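Local coordinates for protein putative branched-chain amino acid ABC transporter (Chromobacterium violaceum, PDB 4PYR) that is of uncertain function but binds glutathione and, as an LppC-family lipoprotein of the periplasmic-binding-protein type, may regulate an enzyme, at residues E17-G25 / L243-G254; P198-N206 / G216-F225. All blocks are in the same frame, centred on the assembly; numbering follows the deposited sequence.

Contact 1: residues E17-G25 / L243-G254; sequences EAAAVVRSG and LTRQTERLYALG
Helix segments 17-25 and 245-254 cross at -46°, their axes approaching to 6.5 Å, with Gly25 CA and Gly254 CA 4.2 Å apart. This is close helix-helix packing through a glycine pair, and it lets the backbones touch directly. No hydrogen bond joins the segments, but two CA-H...O contacts do: Gly254 CA lies 3.5 Å from Val22 O, and Gly25 CA lies 3.4 Å from Tyr251 O. Gly25 CA also sits over one face of the Tyr251 ring, a CH-pi contact. In one of its two conformers, Ser24 OG comes to the edge of the same ring, in its plane, 3.3 Å from Tyr251 CD1. In that conformer the hydroxyl is turned back on its own helix (chi1 71°) and donates to Val21 O, which also accepts from Gly25 N. Away from the glycines the contact is aliphatic. Val21 projects its CG1 branch, anti to the backbone N, onto the turn between Thr247 O and Tyr251 N. Its CG2 meets Thr247 CG2 at 3.6 Å, the two side chains running roughly perpendicular. Leu250 CD1 rests on Ala18 CB at 3.6 Å, while Leu250 CB touches Val21 CG1 and Val22 CG2. Thr244 N-caps the second helix, its OG1 accepting from Thr247 N. Leu253 of that helix touches glutathione. The contact joins helix 16-33, the first of the chain, to the long helix 245-265. Around it, Val22 packs on Leu8 of strand 2-8 and on Leu86, and Tyr251 OH hydrogen-bonds Pro237 O.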
loop_
_atom_site.group_PDB
_atom_site.type_symbol
_atom_site.label_atom_id
_atom_site.label_comp_id
_atom_site.label_asym_id
_atom_site.label_seq_id
_atom_site.Cartn_x
_atom_site.Cartn_y
_atom_site.Cartn_z
ATOM N N GLU A 17 -15.984 7.740 0.285
ATOM C CA GLU A 17 -15.899 7.097 -1.021
ATOM C C GLU A 17 -14.865 5.947 -1.012
ATOM O O GLU A 17 -15.113 4.841 -1.495
ATOM C CB GLU A 17 -15.606 8.136 -2.083
ATOM C CG GLU A 17 -16.451 9.385 -1.891
ATOM C CD GLU A 17 -15.711 10.556 -1.236
ATOM O OE1 GLU A 17 -15.464 10.541 0.001
ATOM O OE2 GLU A 17 -15.414 11.525 -1.977
ATOM N N ALA A 18 -13.704 6.196 -0.414
ATOM C CA ALA A 18 -12.723 5.148 -0.199
ATOM C C ALA A 18 -13.281 4.012 0.685
ATOM O O ALA A 18 -13.042 2.829 0.442
ATOM C CB ALA A 18 -11.460 5.754 0.406
ATOM N N ALA A 19 -14.001 4.388 1.727
ATOM C CA ALA A 19 -14.521 3.395 2.663
ATOM C C ALA A 19 -15.475 2.435 1.954
ATOM O O ALA A 19 -15.384 1.233 2.172
ATOM C CB ALA A 19 -15.243 4.087 3.813
ATOM N N ALA A 20 -16.306 2.975 1.048
ATOM C CA ALA A 20 -17.265 2.149 0.325
ATOM C C ALA A 20 -16.546 1.134 -0.568
ATOM O O ALA A 20 -16.969 -0.011 -0.652
ATOM C CB ALA A 20 -18.188 3.017 -0.495
ATOM N N VAL A 21 -15.443 1.530 -1.208
ATOM C CA VAL A 21 -14.654 0.609 -2.029
ATOM C C VAL A 21 -13.971 -0.471 -1.194
ATOM O O VAL A 21 -14.035 -1.657 -1.540
ATOM C CB VAL A 21 -13.677 1.402 -2.963
ATOM C CG1 VAL A 21 -12.890 0.436 -3.813
ATOM C CG2 VAL A 21 -14.451 2.390 -3.877
ATOM N N VAL A 22 -13.395 -0.056 -0.076
ATOM C CA VAL A 22 -12.840 -1.030 0.843
ATOM C C VAL A 22 -13.912 -2.024 1.283
ATOM O O VAL A 22 -13.668 -3.258 1.263
ATOM C CB VAL A 22 -12.230 -0.339 2.043
ATOM C CG1 VAL A 22 -11.797 -1.348 3.092
ATOM C CG2 VAL A 22 -11.025 0.541 1.665
ATOM N N ARG A 23 -15.075 -1.518 1.677
ATOM C CA ARG A 23 -16.179 -2.394 2.073
ATOM C C ARG A 23 -16.517 -3.404 0.983
ATOM O O ARG A 23 -16.799 -4.572 1.271
ATOM C CB ARG A 23 -17.446 -1.597 2.427
ATOM C CG ARG A 23 -17.460 -0.984 3.794
ATOM C CD ARG A 23 -18.838 -0.511 4.177
ATOM N NE ARG A 23 -18.809 0.343 5.331
ATOM C CZ ARG A 23 -18.778 -0.115 6.585
ATOM N NH1 ARG A 23 -18.798 -1.428 6.825
ATOM N NH2 ARG A 23 -18.753 0.728 7.586
ATOM N N SER A 24 -16.501 -2.961 -0.270
ATOM C CA SER A 24 -16.909 -3.837 -1.364
ATOM C C SER A 24 -15.888 -4.971 -1.519
ATOM O O SER A 24 -16.240 -6.074 -1.917
ATOM C CB SER A 24 -17.103 -3.050 -2.676
ATOM O OG SER A 24 -15.878 -2.602 -3.249
ATOM N N GLY A 25 -14.627 -4.714 -1.187
ATOM C CA GLY A 25 -13.613 -5.747 -1.225
ATOM C C GLY A 25 -13.769 -6.731 -0.074
ATOM O O GLY A 25 -13.621 -7.939 -0.267
ATOM N N LEU A 243 -12.293 0.453 -11.966
ATOM C CA LEU A 243 -11.776 1.473 -11.064
ATOM C C LEU A 243 -10.450 1.975 -11.589
ATOM O O LEU A 243 -9.713 1.232 -12.279
ATOM C CB LEU A 243 -11.598 0.886 -9.653
ATOM C CG LEU A 243 -12.863 0.317 -8.986
ATOM C CD1 LEU A 243 -12.496 -0.482 -7.744
ATOM C CD2 LEU A 243 -13.932 1.370 -8.652
ATOM N N THR A 244 -10.119 3.218 -11.233
ATOM C CA THR A 244 -8.742 3.687 -11.314
ATOM C C THR A 244 -7.882 2.683 -10.604
ATOM O O THR A 244 -8.403 1.982 -9.775
ATOM C CB THR A 244 -8.591 5.143 -10.721
ATOM O OG1 THR A 244 -8.988 5.130 -9.331
ATOM C CG2 THR A 244 -9.432 6.104 -11.450
ATOM N N ARG A 245 -6.605 2.633 -10.950
ATOM C CA ARG A 245 -5.686 1.800 -10.205
ATOM C C ARG A 245 -5.714 2.178 -8.724
ATOM O O ARG A 245 -5.704 1.288 -7.864
ATOM C CB ARG A 245 -4.279 1.901 -10.800
ATOM C CG ARG A 245 -4.155 1.208 -12.126
ATOM C CD ARG A 245 -4.061 -0.291 -12.052
ATOM N NE ARG A 245 -3.745 -0.815 -13.377
ATOM C CZ ARG A 245 -4.640 -1.136 -14.307
ATOM N NH1 ARG A 245 -5.941 -1.001 -14.082
ATOM N NH2 ARG A 245 -4.223 -1.574 -15.495
ATOM N N GLN A 246 -5.763 3.486 -8.448
ATOM C CA GLN A 246 -5.782 4.025 -7.074
ATOM C C GLN A 246 -6.905 3.392 -6.274
ATOM O O GLN A 246 -6.705 2.797 -5.203
ATOM C CB GLN A 246 -5.968 5.546 -7.136
ATOM C CG GLN A 246 -5.643 6.353 -5.884
ATOM C CD GLN A 246 -5.632 7.846 -6.160
ATOM O OE1 GLN A 246 -6.666 8.435 -6.486
ATOM N NE2 GLN A 246 -4.464 8.469 -6.037
ATOM N N THR A 247 -8.103 3.494 -6.821
ATOM C CA THR A 247 -9.310 2.963 -6.205
ATOM C C THR A 247 -9.381 1.420 -6.109
ATOM O O THR A 247 -9.760 0.857 -5.081
ATOM C CB THR A 247 -10.542 3.464 -6.946
ATOM O OG1 THR A 247 -10.478 4.890 -7.040
ATOM C CG2 THR A 247 -11.783 3.073 -6.254
ATOM N N GLU A 248 -9.065 0.738 -7.207
ATOM C CA GLU A 248 -8.997 -0.709 -7.216
ATOM C C GLU A 248 -7.988 -1.218 -6.183
ATOM O O GLU A 248 -8.191 -2.294 -5.633
ATOM C CB GLU A 248 -8.646 -1.216 -8.598
ATOM C CG GLU A 248 -8.713 -2.720 -8.657
ATOM C CD GLU A 248 -8.959 -3.290 -10.037
ATOM O OE1 GLU A 248 -8.901 -2.540 -11.029
ATOM O OE2 GLU A 248 -9.227 -4.510 -10.109
ATOM N N ARG A 249 -6.928 -0.451 -5.896
ATOM C CA ARG A 249 -6.024 -0.838 -4.811
ATOM C C ARG A 249 -6.815 -0.915 -3.510
ATOM O O ARG A 249 -6.480 -1.747 -2.681
ATOM C CB ARG A 249 -4.778 0.068 -4.662
ATOM C CG ARG A 249 -3.723 -0.171 -5.755
ATOM C CD ARG A 249 -2.414 0.600 -5.594
ATOM N NE ARG A 249 -1.736 0.481 -6.863
ATOM C CZ ARG A 249 -1.824 1.391 -7.831
ATOM N NH1 ARG A 249 -2.462 2.545 -7.625
ATOM N NH2 ARG A 249 -1.229 1.167 -8.989
ATOM N N LEU A 250 -7.819 -0.053 -3.335
ATOM C CA LEU A 250 -8.615 -0.062 -2.093
ATOM C C LEU A 250 -9.540 -1.257 -2.032
ATOM O O LEU A 250 -9.802 -1.792 -0.975
ATOM C CB LEU A 250 -9.427 1.213 -1.898
ATOM C CG LEU A 250 -8.624 2.507 -1.808
ATOM C CD1 LEU A 250 -9.536 3.714 -1.921
ATOM C CD2 LEU A 250 -7.834 2.525 -0.495
ATOM N N TYR A 251 -10.046 -1.705 -3.173
ATOM C CA TYR A 251 -10.840 -2.936 -3.241
ATOM C C TYR A 251 -9.990 -4.138 -2.820
ATOM O O TYR A 251 -10.424 -4.969 -1.975
ATOM C CB TYR A 251 -11.346 -3.103 -4.684
ATOM C CG TYR A 251 -12.133 -4.362 -4.969
ATOM C CD1 TYR A 251 -13.508 -4.440 -4.691
ATOM C CD2 TYR A 251 -11.525 -5.475 -5.547
ATOM C CE1 TYR A 251 -14.249 -5.586 -5.001
ATOM C CE2 TYR A 251 -12.242 -6.645 -5.837
ATOM C CZ TYR A 251 -13.599 -6.700 -5.584
ATOM O OH TYR A 251 -14.330 -7.831 -5.883
ATOM N N ALA A 252 -8.772 -4.200 -3.343
ATOM C CA ALA A 252 -7.851 -5.276 -3.031
ATOM C C ALA A 252 -7.473 -5.179 -1.563
ATOM O O ALA A 252 -7.309 -6.204 -0.912
ATOM C CB ALA A 252 -6.619 -5.234 -3.925
ATOM N N LEU A 253 -7.341 -3.966 -1.049
ATOM C CA LEU A 253 -7.034 -3.776 0.376
ATOM C C LEU A 253 -8.139 -4.401 1.203
ATOM O O LEU A 253 -7.867 -5.037 2.243
ATOM C CB LEU A 253 -6.880 -2.265 0.667
ATOM C CG LEU A 253 -6.548 -1.921 2.119
ATOM C CD1 LEU A 253 -5.173 -2.412 2.470
ATOM C CD2 LEU A 253 -6.668 -0.410 2.303
ATOM N N GLY A 254 -9.381 -4.202 0.791
ATOM C CA GLY A 254 -10.540 -4.823 1.448
ATOM C C GLY A 254 -10.499 -6.338 1.478
ATOM O O GLY A 254 -10.787 -6.983 2.521
#

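Contact 2: residues P198-N206 / G216-F225; sequences PVYGTSQLN and GVRFIDMPWF
Asn206 ND2 donates to Asp221 OD2 at 2.9 Å, with the amide and carboxylate planes 86° apart. The amide N meets the anti side of Asp221 OD2, 20° out of the carboxylate plane. OD2 has a second partner in Arg249, and OD1 accepts from Met222 N, so both carboxylate oxygens are engaged. The backbones pair as parallel strands. Arg218 N donates to Val199 O at 2.8 Å, and Gly201 N to Arg218 O at 2.9 Å, nearly along the C=O axis. A weak, long bond runs from Ile220 N to Gly201 O. At the strand start a water bridges Val199 N and Gly216 O. Strands 199-201 and 218-220 are neighbours in the second, mixed sheet of the chain, in a fold consistent with the periplasmic binding protein clan. Strand 176-180 flanks the first of them and strand 290-298 the second. The Arg218 chain runs alongside the Tyr200 ring; its CB makes an off-centre CH-pi contact there, and Arg218 CD lies 3.8 Å from Tyr200 CE2. Tyr200 OH hydrogen-bonds Asp120 and Arg122. Val217 spreads its branches, CG1 to Leu205 CD1 at 3.9 Å and CG2 to Val199 CG1. With Phe219 CG between the backbone N and the carbonyl carbon (chi1 72°), the ring brings CE2 to 3.4 Å from Asn206 ND2. Ser203 CB packs against the Asp221 carboxylate, while Ser203 OG hydrogen-bonds Glu109.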
loop_
_atom_site.group_PDB
_atom_site.type_symbol
_atom_site.label_atom_id
_atom_site.label_comp_id
_atom_site.label_asym_id
_atom_site.label_seq_id
_atom_site.Cartn_x
_atom_site.Cartn_y
_atom_site.Cartn_z
ATOM N N PRO A 198 17.863 1.073 -18.108
ATOM C CA PRO A 198 16.796 0.556 -17.259
ATOM C C PRO A 198 16.181 1.636 -16.375
ATOM O O PRO A 198 16.914 2.393 -15.724
ATOM C CB PRO A 198 17.520 -0.469 -16.399
ATOM C CG PRO A 198 18.724 -0.865 -17.152
ATOM C CD PRO A 198 19.124 0.333 -17.946
ATOM N N VAL A 199 14.854 1.711 -16.350
ATOM C CA VAL A 199 14.123 2.698 -15.596
ATOM C C VAL A 199 13.136 1.943 -14.699
ATOM O O VAL A 199 12.463 1.015 -15.142
ATOM C CB VAL A 199 13.383 3.703 -16.509
ATOM C CG1 VAL A 199 12.575 4.698 -15.683
ATOM C CG2 VAL A 199 14.403 4.415 -17.406
ATOM N N TYR A 200 13.102 2.337 -13.428
ATOM C CA TYR A 200 12.285 1.723 -12.419
ATOM C C TYR A 200 11.410 2.727 -11.709
ATOM O O TYR A 200 11.791 3.890 -11.537
ATOM C CB TYR A 200 13.208 1.151 -11.349
ATOM C CG TYR A 200 14.061 -0.001 -11.770
ATOM C CD1 TYR A 200 15.233 0.186 -12.514
ATOM C CD2 TYR A 200 13.719 -1.301 -11.401
ATOM C CE1 TYR A 200 16.025 -0.873 -12.880
ATOM C CE2 TYR A 200 14.523 -2.377 -11.713
ATOM C CZ TYR A 200 15.666 -2.195 -12.462
ATOM O OH TYR A 200 16.488 -3.278 -12.792
ATOM N N GLY A 201 10.252 2.298 -11.264
ATOM C CA GLY A 201 9.387 3.112 -10.422
ATOM C C GLY A 201 8.582 2.230 -9.454
ATOM O O GLY A 201 8.623 1.011 -9.507
ATOM N N THR A 202 7.816 2.899 -8.608
ATOM C CA THR A 202 6.851 2.279 -7.750
ATOM C C THR A 202 5.480 2.292 -8.419
ATOM O O THR A 202 5.348 2.695 -9.578
ATOM C CB THR A 202 6.763 2.971 -6.375
ATOM O OG1 THR A 202 6.264 4.312 -6.543
ATOM C CG2 THR A 202 8.093 3.058 -5.767
ATOM N N SER A 203 4.440 1.908 -7.680
ATOM C CA SER A 203 3.107 1.847 -8.222
ATOM C C SER A 203 2.577 3.244 -8.533
ATOM O O SER A 203 1.539 3.342 -9.116
ATOM C CB SER A 203 2.156 1.120 -7.259
ATOM O OG SER A 203 1.892 1.860 -6.084
ATOM N N GLN A 204 3.277 4.286 -8.056
ATOM C CA GLN A 204 3.042 5.673 -8.450
ATOM C C GLN A 204 2.858 5.784 -9.971
ATOM O O GLN A 204 2.020 6.567 -10.439
ATOM C CB GLN A 204 4.224 6.551 -7.960
ATOM C CG GLN A 204 4.161 8.037 -8.316
ATOM C CD GLN A 204 5.447 8.741 -7.938
ATOM O OE1 GLN A 204 6.557 8.190 -8.107
ATOM N NE2 GLN A 204 5.320 9.966 -7.440
ATOM N N LEU A 205 3.616 4.990 -10.728
ATOM C CA LEU A 205 3.575 5.075 -12.212
ATOM C C LEU A 205 2.477 4.312 -12.884
ATOM O O LEU A 205 2.198 4.537 -14.071
ATOM C CB LEU A 205 4.916 4.619 -12.780
ATOM C CG LEU A 205 6.094 5.418 -12.230
ATOM C CD1 LEU A 205 7.346 4.925 -12.895
ATOM C CD2 LEU A 205 5.923 6.917 -12.435
ATOM N N ASN A 206 1.851 3.391 -12.153
ATOM C CA ASN A 206 0.814 2.541 -12.705
ATOM C C ASN A 206 -0.537 3.131 -12.347
ATOM O O ASN A 206 -1.142 2.882 -11.307
ATOM C CB ASN A 206 0.986 1.095 -12.181
ATOM C CG ASN A 206 0.030 0.115 -12.841
ATOM O OD1 ASN A 206 -0.522 0.395 -13.919
ATOM N ND2 ASN A 206 -0.168 -1.059 -12.221
ATOM N N GLY A 216 8.041 -0.369 -20.860
ATOM C CA GLY A 216 9.369 -0.880 -20.521
ATOM C C GLY A 216 9.886 -0.495 -19.150
ATOM O O GLY A 216 10.886 -1.042 -18.703
ATOM N N VAL A 217 9.228 0.438 -18.465
ATOM C CA VAL A 217 9.616 0.781 -17.115
ATOM C C VAL A 217 9.314 -0.409 -16.222
ATOM O O VAL A 217 8.224 -0.986 -16.272
ATOM C CB VAL A 217 8.856 2.011 -16.624
ATOM C CG1 VAL A 217 9.115 2.257 -15.137
ATOM C CG2 VAL A 217 9.272 3.248 -17.468
ATOM N N ARG A 218 10.282 -0.737 -15.379
ATOM C CA ARG A 218 10.119 -1.836 -14.432
ATOM C C ARG A 218 9.520 -1.221 -13.159
ATOM O O ARG A 218 9.927 -0.164 -12.699
ATOM C CB ARG A 218 11.462 -2.492 -14.118
ATOM C CG ARG A 218 12.156 -3.118 -15.323
ATOM C CD ARG A 218 13.350 -3.993 -14.937
ATOM N NE ARG A 218 13.813 -4.840 -16.031
ATOM C CZ ARG A 218 13.261 -6.001 -16.370
ATOM N NH1 ARG A 218 12.209 -6.476 -15.712
ATOM N NH2 ARG A 218 13.737 -6.687 -17.401
ATOM N N PHE A 219 8.485 -1.836 -12.623
ATOM C CA PHE A 219 7.861 -1.270 -11.434
ATOM C C PHE A 219 7.359 -2.391 -10.525
ATOM O O PHE A 219 7.383 -3.553 -10.885
ATOM C CB PHE A 219 6.735 -0.321 -11.860
ATOM C CG PHE A 219 5.516 -1.011 -12.403
ATOM C CD1 PHE A 219 5.522 -1.578 -13.658
ATOM C CD2 PHE A 219 4.347 -1.087 -11.650
ATOM C CE1 PHE A 219 4.412 -2.236 -14.147
ATOM C CE2 PHE A 219 3.208 -1.695 -12.161
ATOM C CZ PHE A 219 3.248 -2.298 -13.391
ATOM N N ILE A 220 7.010 -2.004 -9.302
ATOM C CA ILE A 220 6.418 -2.933 -8.347
ATOM C C ILE A 220 5.010 -2.495 -8.049
ATOM O O ILE A 220 4.698 -1.301 -8.008
ATOM C CB ILE A 220 7.272 -3.068 -7.046
ATOM C CG1 ILE A 220 7.517 -1.718 -6.393
ATOM C CG2 ILE A 220 8.624 -3.717 -7.373
ATOM C CD1 ILE A 220 8.213 -1.835 -5.050
ATOM N N ASP A 221 4.133 -3.477 -7.884
ATOM C CA ASP A 221 2.752 -3.217 -7.559
ATOM C C ASP A 221 2.127 -4.512 -7.034
ATOM O O ASP A 221 2.786 -5.536 -6.966
ATOM C CB ASP A 221 1.981 -2.707 -8.811
ATOM C CG ASP A 221 0.801 -1.798 -8.479
ATOM O OD1 ASP A 221 0.327 -1.746 -7.347
ATOM O OD2 ASP A 221 0.329 -1.080 -9.413
HETATM N N MSE A 222 0.864 -4.447 -6.696
HETATM C CA MSE A 222 0.122 -5.563 -6.185
HETATM C C MSE A 222 0.034 -6.761 -7.090
HETATM O O MSE A 222 -0.168 -6.624 -8.287
HETATM C CB MSE A 222 -1.317 -5.150 -5.974
HETATM C CG MSE A 222 -1.441 -4.018 -4.983
HETATM SE SE MSE A 222 -3.357 -3.843 -4.625
HETATM C CE MSE A 222 -3.039 -2.576 -3.130
ATOM N N PRO A 223 0.119 -7.977 -6.525
ATOM C CA PRO A 223 -0.271 -9.202 -7.266
ATOM C C PRO A 223 -1.625 -9.068 -7.946
ATOM O O PRO A 223 -1.822 -9.601 -9.068
ATOM C CB PRO A 223 -0.323 -10.273 -6.162
ATOM C CG PRO A 223 0.680 -9.784 -5.200
ATOM C CD PRO A 223 0.534 -8.281 -5.143
ATOM N N TRP A 224 -2.527 -8.320 -7.314
ATOM C CA TRP A 224 -3.854 -8.114 -7.858
ATOM C C TRP A 224 -3.814 -7.634 -9.334
ATOM O O TRP A 224 -4.691 -8.021 -10.143
ATOM C CB TRP A 224 -4.608 -7.110 -6.990
ATOM C CG TRP A 224 -6.037 -6.925 -7.392
ATOM C CD1 TRP A 224 -6.609 -5.799 -7.920
ATOM C CD2 TRP A 224 -7.088 -7.878 -7.241
ATOM N NE1 TRP A 224 -7.956 -6.008 -8.123
ATOM C CE2 TRP A 224 -8.274 -7.274 -7.706
ATOM C CE3 TRP A 224 -7.140 -9.187 -6.786
ATOM C CZ2 TRP A 224 -9.481 -7.949 -7.741
ATOM C CZ3 TRP A 224 -8.350 -9.841 -6.807
ATOM C CH2 TRP A 224 -9.487 -9.227 -7.265
ATOM N N PHE A 225 -2.830 -6.789 -9.653
ATOM C CA PHE A 225 -2.628 -6.305 -11.026
ATOM C C PHE A 225 -1.604 -7.128 -11.810
ATOM O O PHE A 225 -1.757 -7.353 -13.025
ATOM C CB PHE A 225 -2.147 -4.832 -11.005
ATOM C CG PHE A 225 -3.086 -3.889 -10.282
ATOM C CD1 PHE A 225 -4.377 -3.723 -10.670
ATOM C CD2 PHE A 225 -2.636 -3.172 -9.203
ATOM C CE1 PHE A 225 -5.216 -2.844 -10.004
ATOM C CE2 PHE A 225 -3.473 -2.326 -8.504
ATOM C CZ PHE A 225 -4.755 -2.144 -8.915
HETATM O O HOH W 1 13.463 -0.186 -18.279
#

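Contacts 1 and 2 lie with their centres about 19 Å apart and meet through helix 245-265. Arg249 NH2 forms a salt bridge with Asp221 OD2 at 2.8 Å. Glu248 OE2 probably hydrogen-bonds Trp224 NE1, also at 2.8 Å. Arg245 CD packs on Phe225 CE1 at 3.5 Å. One side of this helix therefore faces 17-25, and another faces 198-206 and 216-225. Contact 1 is the nearer to glutathione: Leu253 belongs to the ligand pocket, and the Leu250 side chain is about 4 Å from the ligand. In contact 2 the side chain of Ser203 is about 11 Å from the bound glutathione.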